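Cellulase (Uncultured bacterium, PDB 3WX5) probably hydrolyses internal beta-1,4-glucosidic bonds of cellulose, as an endoglucanase of glycoside hydrolase family 12. Local coordinates at residues E56-S68 / G222-D236. Sequence-based numbering, arbitrary orientation.
Sequences ETGNFILTRAEHS and GFELWEGGRGLKSSD
Phe-60 lays one face of its ring over the CB of Ser-234, its hydrogen-bonded antiparallel partner, in a CH-pi contact 3.6 Å from CB to the ring centroid. The ring gets there because CG sits between the backbone N and the carbonyl carbon (chi1 69°), which turns it across the neighbouring strand. Past this overlap, CE1 of Phe-60 meets the edge of the Phe-223 ring at CE2, 3.9 Å away, while Leu-232 CB lies over the centre of a face of Phe-223. Were an alanine to stand at Phe-60, Ser-234 CB would probably lose its aromatic cover and a gap would open beside Phe-223. The Ser-234 hydroxyl is engaged by Trp-108 NE1 and by a water that also reaches Gly-58 O.

Backbone bonds between Phe-60 and Ser-234 and from Leu-62 N to Leu-232 O (2.9 Å) set the register. Beyond them, Leu-62 and Leu-225 meet tip to tip, CD1 to CD1 at 4.0 Å, and the same Leu-225 CD1 touches the edge of the His-67 ring at CD2. Thr-47 and Gln-49 hold that imidazole through its two nitrogens. At the other end, Asn-59 OD1 accepts a hydrogen bond from the backbone N of Asp-236, 2.9 Å away, the donor standing 36° out of the plane of the side-chain carbonyl.

The principle illustrated is sheet-on-sheet packing: strand 60-65 pairs with strand 233-243 in one sheet, and the inward side chains of Phe-60 and Leu-62 meet Phe-223 and Leu-225 from strand 215-225 of the other, as in the beta-jelly-roll sandwich of family 12 glycoside hydrolases.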
loop_
_atom_site.group_PDB
_atom_site.type_symbol
_atom_site.label_atom_id
_atom_site.label_comp_id
_atom_site.label_asym_id
_atom_site.label_seq_id
_atom_site.Cartn_x
_atom_site.Cartn_y
_atom_site.Cartn_z
ATOM N N GLU A 56 17.956 -6.568 3.927
ATOM C CA GLU A 56 17.613 -7.096 5.248
ATOM C C GLU A 56 16.347 -6.448 5.816
ATOM O O GLU A 56 15.512 -7.132 6.389
ATOM C CB GLU A 56 18.798 -6.930 6.212
ATOM C CG GLU A 56 19.947 -7.916 5.910
ATOM C CD GLU A 56 21.280 -7.524 6.566
ATOM O OE1 GLU A 56 21.289 -6.630 7.440
ATOM O OE2 GLU A 56 22.310 -8.162 6.248
ATOM N N THR A 57 16.255 -5.123 5.709
ATOM C CA THR A 57 15.146 -4.377 6.298
ATOM C C THR A 57 13.981 -4.219 5.323
ATOM O O THR A 57 12.853 -3.924 5.732
ATOM C CB THR A 57 15.597 -2.981 6.710
ATOM O OG1 THR A 57 16.028 -2.261 5.546
ATOM C CG2 THR A 57 16.741 -3.061 7.734
ATOM N N GLY A 58 14.282 -4.289 4.030
ATOM C CA GLY A 58 13.323 -3.886 3.015
ATOM C C GLY A 58 13.139 -2.388 2.886
ATOM O O GLY A 58 12.355 -1.940 2.040
ATOM N N ASN A 59 13.935 -1.599 3.612
ATOM C CA ASN A 59 13.899 -0.133 3.435
ATOM C C ASN A 59 14.220 0.169 1.963
ATOM O O ASN A 59 15.033 -0.531 1.355
ATOM C CB ASN A 59 14.948 0.583 4.300
ATOM C CG ASN A 59 14.698 0.444 5.789
ATOM O OD1 ASN A 59 13.662 -0.057 6.232
ATOM N ND2 ASN A 59 15.672 0.898 6.579
ATOM N N PHE A 60 13.615 1.214 1.398
ATOM C CA PHE A 60 13.931 1.597 0.014
ATOM C C PHE A 60 13.857 3.095 -0.213
ATOM O O PHE A 60 13.102 3.798 0.464
ATOM C CB PHE A 60 13.133 0.785 -1.035
ATOM C CG PHE A 60 11.640 1.077 -1.067
ATOM C CD1 PHE A 60 11.147 2.184 -1.774
ATOM C CD2 PHE A 60 10.737 0.219 -0.448
ATOM C CE1 PHE A 60 9.768 2.468 -1.820
ATOM C CE2 PHE A 60 9.335 0.459 -0.518
ATOM C CZ PHE A 60 8.854 1.593 -1.200
ATOM N N ILE A 61 14.675 3.595 -1.136
ATOM C CA ILE A 61 14.615 5.019 -1.464
ATOM C C ILE A 61 14.488 5.159 -2.975
ATOM O O ILE A 61 15.096 4.379 -3.728
ATOM C CB ILE A 61 15.880 5.766 -0.919
ATOM C CG1 ILE A 61 15.825 7.264 -1.242
ATOM C CG2 ILE A 61 17.151 5.154 -1.507
ATOM C CD1 ILE A 61 16.783 8.110 -0.387
ATOM N N LEU A 62 13.648 6.104 -3.422
ATOM C CA LEU A 62 13.541 6.415 -4.868
ATOM C C LEU A 62 14.810 7.182 -5.264
ATOM O O LEU A 62 15.016 8.332 -4.827
ATOM C CB LEU A 62 12.305 7.277 -5.153
ATOM C CG LEU A 62 10.960 6.550 -5.316
ATOM C CD1 LEU A 62 10.871 5.774 -6.649
ATOM C CD2 LEU A 62 10.687 5.626 -4.129
ATOM N N THR A 63 15.652 6.550 -6.073
ATOM C CA THR A 63 16.873 7.205 -6.541
ATOM C C THR A 63 16.687 7.813 -7.913
ATOM O O THR A 63 17.487 8.660 -8.345
ATOM C CB THR A 63 18.083 6.240 -6.576
ATOM O OG1 THR A 63 17.793 5.156 -7.448
ATOM C CG2 THR A 63 18.398 5.711 -5.173
ATOM N N ARG A 64 15.636 7.389 -8.607
ATOM C CA ARG A 64 15.293 7.975 -9.899
ATOM C C ARG A 64 13.792 7.900 -10.110
ATOM O O ARG A 64 13.204 6.840 -9.919
ATOM C CB ARG A 64 16.009 7.223 -11.019
ATOM C CG ARG A 64 15.855 7.848 -12.404
ATOM C CD ARG A 64 16.545 6.985 -13.471
ATOM N NE ARG A 64 16.391 7.575 -14.803
ATOM C CZ ARG A 64 16.974 7.107 -15.904
ATOM N NH1 ARG A 64 17.805 6.075 -15.822
ATOM N NH2 ARG A 64 16.765 7.702 -17.076
ATOM N N ALA A 65 13.165 9.028 -10.446
ATOM C CA ALA A 65 11.747 8.999 -10.776
ATOM C C ALA A 65 11.389 10.080 -11.769
ATOM O O ALA A 65 11.256 11.236 -11.413
ATOM C CB ALA A 65 10.881 9.127 -9.493
ATOM N N GLU A 66 11.236 9.695 -13.026
ATOM C CA GLU A 66 11.002 10.672 -14.065
ATOM C C GLU A 66 9.562 10.794 -14.520
ATOM O O GLU A 66 9.289 11.245 -15.633
ATOM C CB GLU A 66 11.936 10.397 -15.233
ATOM C CG GLU A 66 13.373 10.577 -14.761
ATOM C CD GLU A 66 14.385 10.231 -15.822
ATOM O OE1 GLU A 66 13.970 9.804 -16.931
ATOM O OE2 GLU A 66 15.591 10.429 -15.553
ATOM N N HIS A 67 8.631 10.562 -13.602
ATOM C CA HIS A 67 7.242 10.470 -13.999
ATOM C C HIS A 67 6.663 11.840 -14.236
ATOM O O HIS A 67 6.985 12.807 -13.517
ATOM C CB HIS A 67 6.426 9.734 -12.932
ATOM C CG HIS A 67 7.000 8.415 -12.561
ATOM N ND1 HIS A 67 7.293 7.454 -13.502
ATOM C CD2 HIS A 67 7.410 7.918 -11.368
ATOM C CE1 HIS A 67 7.870 6.422 -12.906
ATOM N NE2 HIS A 67 7.881 6.646 -11.602
ATOM N N SER A 68 5.801 11.933 -15.244
ATOM C CA SER A 68 4.994 13.140 -15.419
ATOM C C SER A 68 3.704 12.734 -16.112
ATOM O O SER A 68 3.594 12.824 -17.347
ATOM C CB SER A 68 5.733 14.193 -16.261
ATOM O OG SER A 68 4.967 15.415 -16.319
ATOM N N GLY A 222 3.695 2.127 0.405
ATOM C CA GLY A 222 4.623 2.690 -0.591
ATOM C C GLY A 222 4.159 4.063 -0.984
ATOM O O GLY A 222 3.439 4.705 -0.216
ATOM N N PHE A 223 4.485 4.484 -2.207
ATOM C CA PHE A 223 4.197 5.857 -2.628
ATOM C C PHE A 223 3.505 5.763 -3.977
ATOM O O PHE A 223 4.084 5.232 -4.929
ATOM C CB PHE A 223 5.505 6.640 -2.789
ATOM C CG PHE A 223 6.366 6.641 -1.540
ATOM C CD1 PHE A 223 6.074 7.513 -0.498
ATOM C CD2 PHE A 223 7.403 5.714 -1.379
ATOM C CE1 PHE A 223 6.835 7.513 0.670
ATOM C CE2 PHE A 223 8.163 5.683 -0.187
ATOM C CZ PHE A 223 7.888 6.601 0.820
ATOM N N GLU A 224 2.294 6.300 -4.098
ATOM C CA GLU A 224 1.771 6.461 -5.450
ATOM C C GLU A 224 2.422 7.692 -6.064
ATOM O O GLU A 224 2.379 8.786 -5.492
ATOM C CB GLU A 224 0.244 6.576 -5.472
ATOM C CG GLU A 224 -0.484 5.319 -4.971
ATOM C CD GLU A 224 -1.981 5.359 -5.264
ATOM O OE1 GLU A 224 -2.692 6.237 -4.724
ATOM O OE2 GLU A 224 -2.444 4.544 -6.085
ATOM N N LEU A 225 2.977 7.535 -7.261
ATOM C CA LEU A 225 3.683 8.646 -7.893
ATOM C C LEU A 225 2.901 9.113 -9.126
ATOM O O LEU A 225 2.595 8.312 -10.000
ATOM C CB LEU A 225 5.083 8.196 -8.304
ATOM C CG LEU A 225 5.925 7.667 -7.145
ATOM C CD1 LEU A 225 7.281 7.245 -7.651
ATOM C CD2 LEU A 225 6.018 8.714 -6.011
ATOM N N TRP A 226 2.538 10.401 -9.170
ATOM C CA TRP A 226 2.015 10.986 -10.397
ATOM C C TRP A 226 3.121 11.758 -11.141
ATOM O O TRP A 226 3.180 11.756 -12.370
ATOM C CB TRP A 226 0.863 11.939 -10.104
ATOM C CG TRP A 226 -0.438 11.281 -9.654
ATOM C CD1 TRP A 226 -1.576 11.119 -10.398
ATOM C CD2 TRP A 226 -0.774 10.893 -8.318
ATOM N NE1 TRP A 226 -2.590 10.611 -9.611
ATOM C CE2 TRP A 226 -2.126 10.491 -8.324
ATOM C CE3 TRP A 226 -0.046 10.801 -7.122
ATOM C CZ2 TRP A 226 -2.766 9.993 -7.188
ATOM C CZ3 TRP A 226 -0.701 10.320 -5.983
ATOM C CH2 TRP A 226 -2.054 9.953 -6.028
ATOM N N GLU A 227 3.975 12.450 -10.377
ATOM C CA GLU A 227 4.990 13.327 -10.966
ATOM C C GLU A 227 6.206 13.260 -10.056
ATOM O O GLU A 227 6.083 13.471 -8.852
ATOM C CB GLU A 227 4.448 14.755 -11.021
ATOM C CG GLU A 227 5.018 15.649 -12.106
ATOM C CD GLU A 227 4.084 16.848 -12.336
ATOM O OE1 GLU A 227 3.972 17.654 -11.408
ATOM O OE2 GLU A 227 3.283 16.853 -13.306
ATOM N N GLY A 228 7.362 12.892 -10.604
ATOM C CA GLY A 228 8.590 12.874 -9.787
ATOM C C GLY A 228 8.610 11.793 -8.722
ATOM O O GLY A 228 8.051 10.708 -8.912
ATOM N N GLY A 229 9.237 12.089 -7.584
ATOM C CA GLY A 229 9.311 11.109 -6.501
ATOM C C GLY A 229 10.714 10.871 -5.953
ATOM O O GLY A 229 10.885 10.259 -4.893
ATOM N N ARG A 230 11.735 11.364 -6.656
ATOM C CA ARG A 230 13.110 11.069 -6.246
ATOM C C ARG A 230 13.386 11.517 -4.820
ATOM O O ARG A 230 13.144 12.684 -4.451
ATOM C CB ARG A 230 14.135 11.712 -7.192
ATOM C CG ARG A 230 15.579 11.286 -6.848
ATOM C CD ARG A 230 16.600 11.867 -7.851
ATOM N NE ARG A 230 16.671 13.324 -7.724
ATOM C CZ ARG A 230 16.043 14.201 -8.511
ATOM N NH1 ARG A 230 15.294 13.797 -9.540
ATOM N NH2 ARG A 230 16.168 15.501 -8.267
ATOM N N GLY A 231 13.942 10.613 -4.030
ATOM C CA GLY A 231 14.230 10.938 -2.627
ATOM C C GLY A 231 13.215 10.478 -1.589
ATOM O O GLY A 231 13.539 10.416 -0.394
ATOM N N LEU A 232 12.009 10.092 -2.018
ATOM C CA LEU A 232 11.065 9.492 -1.065
ATOM C C LEU A 232 11.651 8.190 -0.525
ATOM O O LEU A 232 12.191 7.398 -1.283
ATOM C CB LEU A 232 9.719 9.206 -1.737
ATOM C CG LEU A 232 8.864 10.440 -2.069
ATOM C CD1 LEU A 232 7.791 10.055 -3.137
ATOM C CD2 LEU A 232 8.206 10.971 -0.800
ATOM N N LYS A 233 11.520 7.960 0.778
ATOM C CA LYS A 233 12.126 6.773 1.381
ATOM C C LYS A 233 11.108 6.058 2.264
ATOM O O LYS A 233 10.417 6.687 3.061
ATOM C CB LYS A 233 13.340 7.166 2.245
ATOM C CG LYS A 233 14.122 5.954 2.787
ATOM C CD LYS A 233 15.467 6.377 3.437
ATOM C CE LYS A 233 16.240 5.190 4.028
ATOM N NZ LYS A 233 16.751 4.204 3.008
ATOM N N SER A 234 11.123 4.736 2.192
ATOM C CA SER A 234 10.277 3.864 3.028
ATOM C C SER A 234 11.207 3.136 4.013
ATOM O O SER A 234 12.185 2.527 3.580
ATOM C CB SER A 234 9.565 2.857 2.108
ATOM O OG SER A 234 8.945 1.754 2.789
ATOM N N SER A 235 10.912 3.220 5.319
ATOM C CA SER A 235 11.752 2.584 6.361
ATOM C C SER A 235 10.955 1.832 7.424
ATOM O O SER A 235 9.820 2.195 7.721
ATOM C CB SER A 235 12.585 3.668 7.070
ATOM O OG SER A 235 13.311 4.414 6.102
ATOM N N ASP A 236 11.584 0.842 8.054
ATOM C CA ASP A 236 11.092 0.301 9.325
ATOM C C ASP A 236 9.717 -0.366 9.170
ATOM O O ASP A 236 8.890 -0.305 10.087
ATOM C CB ASP A 236 10.956 1.423 10.382
ATOM C CG ASP A 236 12.272 2.168 10.662
ATOM O OD1 ASP A 236 13.371 1.579 10.544
ATOM O OD2 ASP A 236 12.175 3.352 11.062
HETATM O O HOH W 1 10.307 -0.459 3.133
HETATM O O HOH W 2 14.756 -0.180 9.342
HETATM O O HOH W 3 17.925 2.295 5.217
HETATM O O HOH W 4 11.924 12.923 -9.248
HETATM O O HOH W 5 14.770 11.382 -11.180
HETATM O O HOH W 6 2.340 15.449 -15.390
#